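Local coordinates for amidohydrolase (Staphylococcus aureus, PDB 3NUR), which probably hydrolyses carbon-nitrogen bonds other than peptide bonds, most likely in linear amides, as a metal-dependent TIM-barrel enzyme of the amidohydrolase family, at residues Y313-D316 against E321-K324; G252-F257 against K296-L301. All coordinates share one frame; numbering follows the deposited sequence.

How the contacts relate
Contacts 1 and 2 sit at the metal-bearing end of one TIM barrel, their centres 14 Å apart and their nearest atoms about 4 Å apart without touching. They follow one another along the chain: contact 2 joins the loop after strand 249-251 to helix 296-306, and contact 1 lies wholly in the loop that follows that helix. Contact 1 bears directly on the metal centre, since Asp316 is a ligand of the calcium ion. Contact 2 is more remote, the side chain of Trp254 standing about 13 Å from the ion. There Trp254 lays its indole against the start of the helix, and the chain leaving the helix later brings Asp316 to the ion.

Contact 1 (Y313-D316 against E321-K324); sequences YAAD and EPEK. With CA (calcium ion), chain B.
Pro322 presents the CG and CD edge of its ring to Ala315. The methyl CB of Ala315 lies 3.9 Å from CG of Pro322, and the carbonyl O of Ala315 lies 3.7 Å from CD of the same ring, so one corner of the proline meets both the side chain and the backbone of the alanine. Phe81 of helix 75-84 also touches both residues. A second, looser approach is made by Tyr313, whose hydroxyl OH is 4.5 Å from the backbone O of Lys324 and finds its hydrogen-bonding partner just beyond, at Leu325 O.

In the TIM barrel of the amidohydrolases an aspartate after the last strand commonly binds metal, and Asp316 fits that role. Followed outward, its CB leads to CG placed anti to the backbone N (chi1 -155°), and the carboxylate reaches the calcium ion. Asp316 CG stands 3.1 Å from calcium. Asp316 OD1 makes the metal bond at 2.1 Å, whereas Asp316 OD2 remains 3.5 Å from calcium, which makes the carboxylate monodentate. Asp316 OD2 instead accepts a weak hydrogen bond of 2.7 Å from water 1, itself a calcium ligand, and the two carboxylate oxygens thus address the metal and its water separately. Glu28, His30 and His192 join water 1 and water 2 in completing the coordination shell.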
loop_
_atom_site.group_PDB
_atom_site.type_symbol
_atom_site.label_atom_id
_atom_site.label_comp_id
_atom_site.label_asym_id
_atom_site.label_seq_id
_atom_site.Cartn_x
_atom_site.Cartn_y
_atom_site.Cartn_z
ATOM N N TYR A 313 -6.416 -8.800 2.691
ATOM C CA TYR A 313 -5.405 -9.508 3.468
ATOM C C TYR A 313 -3.998 -9.156 2.985
ATOM O O TYR A 313 -3.827 -8.750 1.838
ATOM C CB TYR A 313 -5.686 -11.022 3.435
ATOM C CG TYR A 313 -5.299 -11.779 4.688
ATOM C CD1 TYR A 313 -5.398 -11.190 5.946
ATOM C CD2 TYR A 313 -4.880 -13.109 4.619
ATOM C CE1 TYR A 313 -5.092 -11.903 7.109
ATOM C CE2 TYR A 313 -4.571 -13.832 5.774
ATOM C CZ TYR A 313 -4.669 -13.222 7.015
ATOM O OH TYR A 313 -4.344 -13.929 8.149
ATOM N N ALA A 314 -3.014 -9.221 3.879
ATOM C CA ALA A 314 -1.616 -8.853 3.565
ATOM C C ALA A 314 -0.711 -9.339 4.679
ATOM O O ALA A 314 -1.116 -9.314 5.843
ATOM C CB ALA A 314 -1.482 -7.338 3.421
ATOM N N ALA A 315 0.523 -9.739 4.332
ATOM C CA ALA A 315 1.494 -10.268 5.292
ATOM C C ALA A 315 2.716 -9.382 5.516
ATOM O O ALA A 315 3.435 -9.606 6.485
ATOM C CB ALA A 315 1.991 -11.634 4.805
ATOM N N ASP A 316 3.010 -8.456 4.584
ATOM C CA ASP A 316 4.252 -7.642 4.596
ATOM C C ASP A 316 5.472 -8.567 4.368
ATOM O O ASP A 316 6.592 -8.294 4.826
ATOM C CB ASP A 316 4.396 -6.769 5.872
ATOM C CG ASP A 316 5.256 -5.542 5.658
ATOM O OD1 ASP A 316 5.457 -5.152 4.472
ATOM O OD2 ASP A 316 5.813 -5.010 6.668
ATOM N N GLU A 321 7.185 -12.387 8.457
ATOM C CA GLU A 321 6.822 -13.720 7.954
ATOM C C GLU A 321 5.845 -14.283 9.005
ATOM O O GLU A 321 6.258 -15.051 9.883
ATOM C CB GLU A 321 8.060 -14.623 7.729
ATOM C CG GLU A 321 8.962 -14.089 6.617
ATOM C CD GLU A 321 10.243 -14.854 6.317
ATOM O OE1 GLU A 321 10.204 -16.105 6.285
ATOM O OE2 GLU A 321 11.272 -14.194 6.044
ATOM N N PRO A 322 4.568 -13.813 8.998
ATOM C CA PRO A 322 3.639 -14.217 10.071
ATOM C C PRO A 322 3.272 -15.689 10.048
ATOM O O PRO A 322 2.668 -16.179 9.090
ATOM C CB PRO A 322 2.442 -13.263 9.908
ATOM C CG PRO A 322 2.518 -12.773 8.525
ATOM C CD PRO A 322 3.929 -12.873 8.048
ATOM N N GLU A 323 3.698 -16.409 11.104
ATOM C CA GLU A 323 3.494 -17.855 11.244
ATOM C C GLU A 323 2.017 -18.259 11.351
ATOM O O GLU A 323 1.692 -19.407 11.044
ATOM C CB GLU A 323 4.344 -18.435 12.401
ATOM C CG GLU A 323 3.821 -18.122 13.795
ATOM C CD GLU A 323 4.817 -18.220 14.938
ATOM O OE1 GLU A 323 5.969 -17.752 14.776
ATOM O OE2 GLU A 323 4.421 -18.707 16.022
ATOM N N LYS A 324 1.135 -17.312 11.748
ATOM C CA LYS A 324 -0.315 -17.534 11.907
ATOM C C LYS A 324 -1.159 -16.959 10.751
ATOM O O LYS A 324 -2.395 -16.949 10.833
ATOM C CB LYS A 324 -0.796 -16.955 13.249
ATOM C CG LYS A 324 -0.391 -17.810 14.456
ATOM C CD LYS A 324 -0.815 -17.160 15.774
ATOM C CE LYS A 324 -2.285 -17.344 16.098
ATOM N NZ LYS A 324 -2.813 -16.219 16.918
HETATM CA CA CA B . 5.402 -3.162 3.718
HETATM O O HOH W 1 5.366 -2.521 5.803
HETATM O O HOH W 2 7.582 -2.615 3.921
#

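Contact 2 (G252-F257 against K296-L301); sequences GHWGEF and KPQFDL
Trp254 CG stands anti to its own carbonyl carbon (chi1 -66°), which carries the indole across to helix 296-306, while Phe299 CG lies anti to the backbone N (chi1 171°), a torsion that swings the phenyl so that its CD1 comes to Trp254 CH2. Gln298 CB sits over the five-membered ring of Trp254, 3.6 Å from its centroid and 18° off the ring normal, a CH-pi contact. Its nearest ring atom is Trp254 CD1, at 3.4 Å from Gln298 CB. Beyond CB the Gln298 side chain bends, and its OE1 is hydrogen-bonded to Thr295 OG1.

Phe299 CB lies over the same indole face at the CH2 rim, 3.6 Å from Trp254 CH2, and Phe299 N stands over the middle of that face, 4.0 Å above the Trp254 ring plane. Trp254 CH2 comes to the phenyl at its edge, in its plane, 3.7 Å from Phe299 CD1. In the TIM barrel, segment 252-257 is the loop after strand 249-251, and this tryptophan lays one indole face against the first turn of helix 296-306, the helix that follows strand 286-288. The indole NE1 is satisfied by Met293 O, which ties the ring to the loop leading into the helix.

Within segment 252-257, His253 ND1 donates to Glu256 OE2 at 2.8 Å. The carboxylate oxygen lies close to the imidazole plane, but the histidine meets it from above the carboxylate plane. Glu256 has a second partner in His225, which bonds to OE1.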
loop_
_atom_site.group_PDB
_atom_site.type_symbol
_atom_site.label_atom_id
_atom_site.label_comp_id
_atom_site.label_asym_id
_atom_site.label_seq_id
_atom_site.Cartn_x
_atom_site.Cartn_y
_atom_site.Cartn_z
ATOM N N GLY A 252 -2.259 0.077 4.483
ATOM C CA GLY A 252 -1.922 -1.021 5.370
ATOM C C GLY A 252 -1.936 -0.645 6.828
ATOM O O GLY A 252 -2.523 0.368 7.215
ATOM N N HIS A 253 -1.306 -1.491 7.654
ATOM C CA HIS A 253 -1.179 -1.312 9.103
ATOM C C HIS A 253 -2.483 -0.891 9.758
ATOM O O HIS A 253 -2.512 0.015 10.623
ATOM C CB HIS A 253 0.012 -0.384 9.415
ATOM C CG HIS A 253 1.234 -0.808 8.655
ATOM N ND1 HIS A 253 1.540 -0.264 7.411
ATOM C CD2 HIS A 253 2.112 -1.797 8.928
ATOM C CE1 HIS A 253 2.597 -0.940 6.980
ATOM N NE2 HIS A 253 2.990 -1.852 7.869
ATOM N N TRP A 254 -3.572 -1.605 9.372
ATOM C CA TRP A 254 -4.919 -1.406 9.897
ATOM C C TRP A 254 -5.491 0.007 9.674
ATOM O O TRP A 254 -6.358 0.464 10.430
ATOM C CB TRP A 254 -4.983 -1.835 11.391
ATOM C CG TRP A 254 -4.772 -3.309 11.622
ATOM C CD1 TRP A 254 -3.787 -3.888 12.369
ATOM C CD2 TRP A 254 -5.608 -4.384 11.155
ATOM N NE1 TRP A 254 -3.942 -5.258 12.380
ATOM C CE2 TRP A 254 -5.065 -5.588 11.663
ATOM C CE3 TRP A 254 -6.781 -4.442 10.384
ATOM C CZ2 TRP A 254 -5.651 -6.836 11.421
ATOM C CZ3 TRP A 254 -7.327 -5.688 10.087
ATOM C CH2 TRP A 254 -6.764 -6.864 10.600
ATOM N N GLY A 255 -5.021 0.683 8.630
ATOM C CA GLY A 255 -5.509 2.024 8.321
ATOM C C GLY A 255 -4.616 3.166 8.747
ATOM O O GLY A 255 -5.025 4.331 8.633
ATOM N N GLU A 256 -3.372 2.862 9.225
ATOM C CA GLU A 256 -2.384 3.916 9.544
ATOM C C GLU A 256 -2.965 4.977 10.482
ATOM O O GLU A 256 -2.778 6.185 10.269
ATOM C CB GLU A 256 -1.869 4.550 8.223
ATOM C CG GLU A 256 -1.413 3.515 7.184
ATOM C CD GLU A 256 -0.124 2.758 7.457
ATOM O OE1 GLU A 256 0.434 2.886 8.570
ATOM O OE2 GLU A 256 0.364 2.071 6.527
ATOM N N PHE A 257 -3.643 4.487 11.535
ATOM C CA PHE A 257 -4.328 5.193 12.633
ATOM C C PHE A 257 -5.666 5.824 12.270
ATOM O O PHE A 257 -6.414 6.180 13.180
ATOM C CB PHE A 257 -3.451 6.285 13.248
ATOM C CG PHE A 257 -2.232 5.792 13.969
ATOM C CD1 PHE A 257 -2.276 5.527 15.338
ATOM C CD2 PHE A 257 -1.016 5.658 13.302
ATOM C CE1 PHE A 257 -1.131 5.129 16.020
ATOM C CE2 PHE A 257 0.129 5.251 13.985
ATOM C CZ PHE A 257 0.067 5.025 15.346
ATOM N N LYS A 296 -6.195 -9.021 16.952
ATOM C CA LYS A 296 -7.659 -8.905 16.990
ATOM C C LYS A 296 -8.232 -7.506 17.334
ATOM O O LYS A 296 -9.198 -7.099 16.680
ATOM C CB LYS A 296 -8.264 -10.002 17.893
ATOM C CG LYS A 296 -9.775 -10.112 17.797
ATOM C CD LYS A 296 -10.348 -11.290 18.597
ATOM C CE LYS A 296 -11.866 -11.361 18.536
ATOM N NZ LYS A 296 -12.522 -10.209 19.241
ATOM N N PRO A 297 -7.748 -6.770 18.364
ATOM C CA PRO A 297 -8.403 -5.482 18.689
ATOM C C PRO A 297 -8.487 -4.477 17.537
ATOM O O PRO A 297 -9.517 -3.825 17.366
ATOM C CB PRO A 297 -7.600 -4.968 19.891
ATOM C CG PRO A 297 -6.968 -6.226 20.491
ATOM C CD PRO A 297 -6.636 -7.059 19.299
ATOM N N GLN A 298 -7.441 -4.407 16.703
ATOM C CA GLN A 298 -7.381 -3.511 15.541
ATOM C C GLN A 298 -8.323 -4.029 14.459
ATOM O O GLN A 298 -9.039 -3.235 13.856
ATOM C CB GLN A 298 -5.942 -3.388 15.009
ATOM C CG GLN A 298 -5.017 -2.562 15.928
ATOM C CD GLN A 298 -4.570 -3.296 17.173
ATOM O OE1 GLN A 298 -4.593 -4.535 17.241
ATOM N NE2 GLN A 298 -4.268 -2.547 18.235
ATOM N N PHE A 299 -8.378 -5.364 14.257
ATOM C CA PHE A 299 -9.327 -5.943 13.287
ATOM C C PHE A 299 -10.753 -5.550 13.674
ATOM O O PHE A 299 -11.506 -5.069 12.823
ATOM C CB PHE A 299 -9.222 -7.485 13.212
ATOM C CG PHE A 299 -10.353 -8.054 12.388
ATOM C CD1 PHE A 299 -10.302 -8.029 10.996
ATOM C CD2 PHE A 299 -11.510 -8.538 13.002
ATOM C CE1 PHE A 299 -11.393 -8.463 10.235
ATOM C CE2 PHE A 299 -12.596 -8.973 12.242
ATOM C CZ PHE A 299 -12.522 -8.946 10.864
ATOM N N ASP A 300 -11.120 -5.738 14.963
ATOM C CA ASP A 300 -12.475 -5.394 15.431
ATOM C C ASP A 300 -12.815 -3.925 15.196
ATOM O O ASP A 300 -13.926 -3.632 14.757
ATOM C CB ASP A 300 -12.659 -5.751 16.911
ATOM C CG ASP A 300 -12.586 -7.240 17.214
ATOM O OD1 ASP A 300 -12.702 -8.052 16.266
ATOM O OD2 ASP A 300 -12.358 -7.593 18.385
ATOM N N LEU A 301 -11.858 -3.014 15.461
ATOM C CA LEU A 301 -12.091 -1.580 15.232
ATOM C C LEU A 301 -12.354 -1.293 13.750
ATOM O O LEU A 301 -13.311 -0.594 13.406
ATOM C CB LEU A 301 -10.867 -0.778 15.715
ATOM C CG LEU A 301 -10.909 0.746 15.438
ATOM C CD1 LEU A 301 -11.830 1.448 16.416
ATOM C CD2 LEU A 301 -9.513 1.346 15.534
#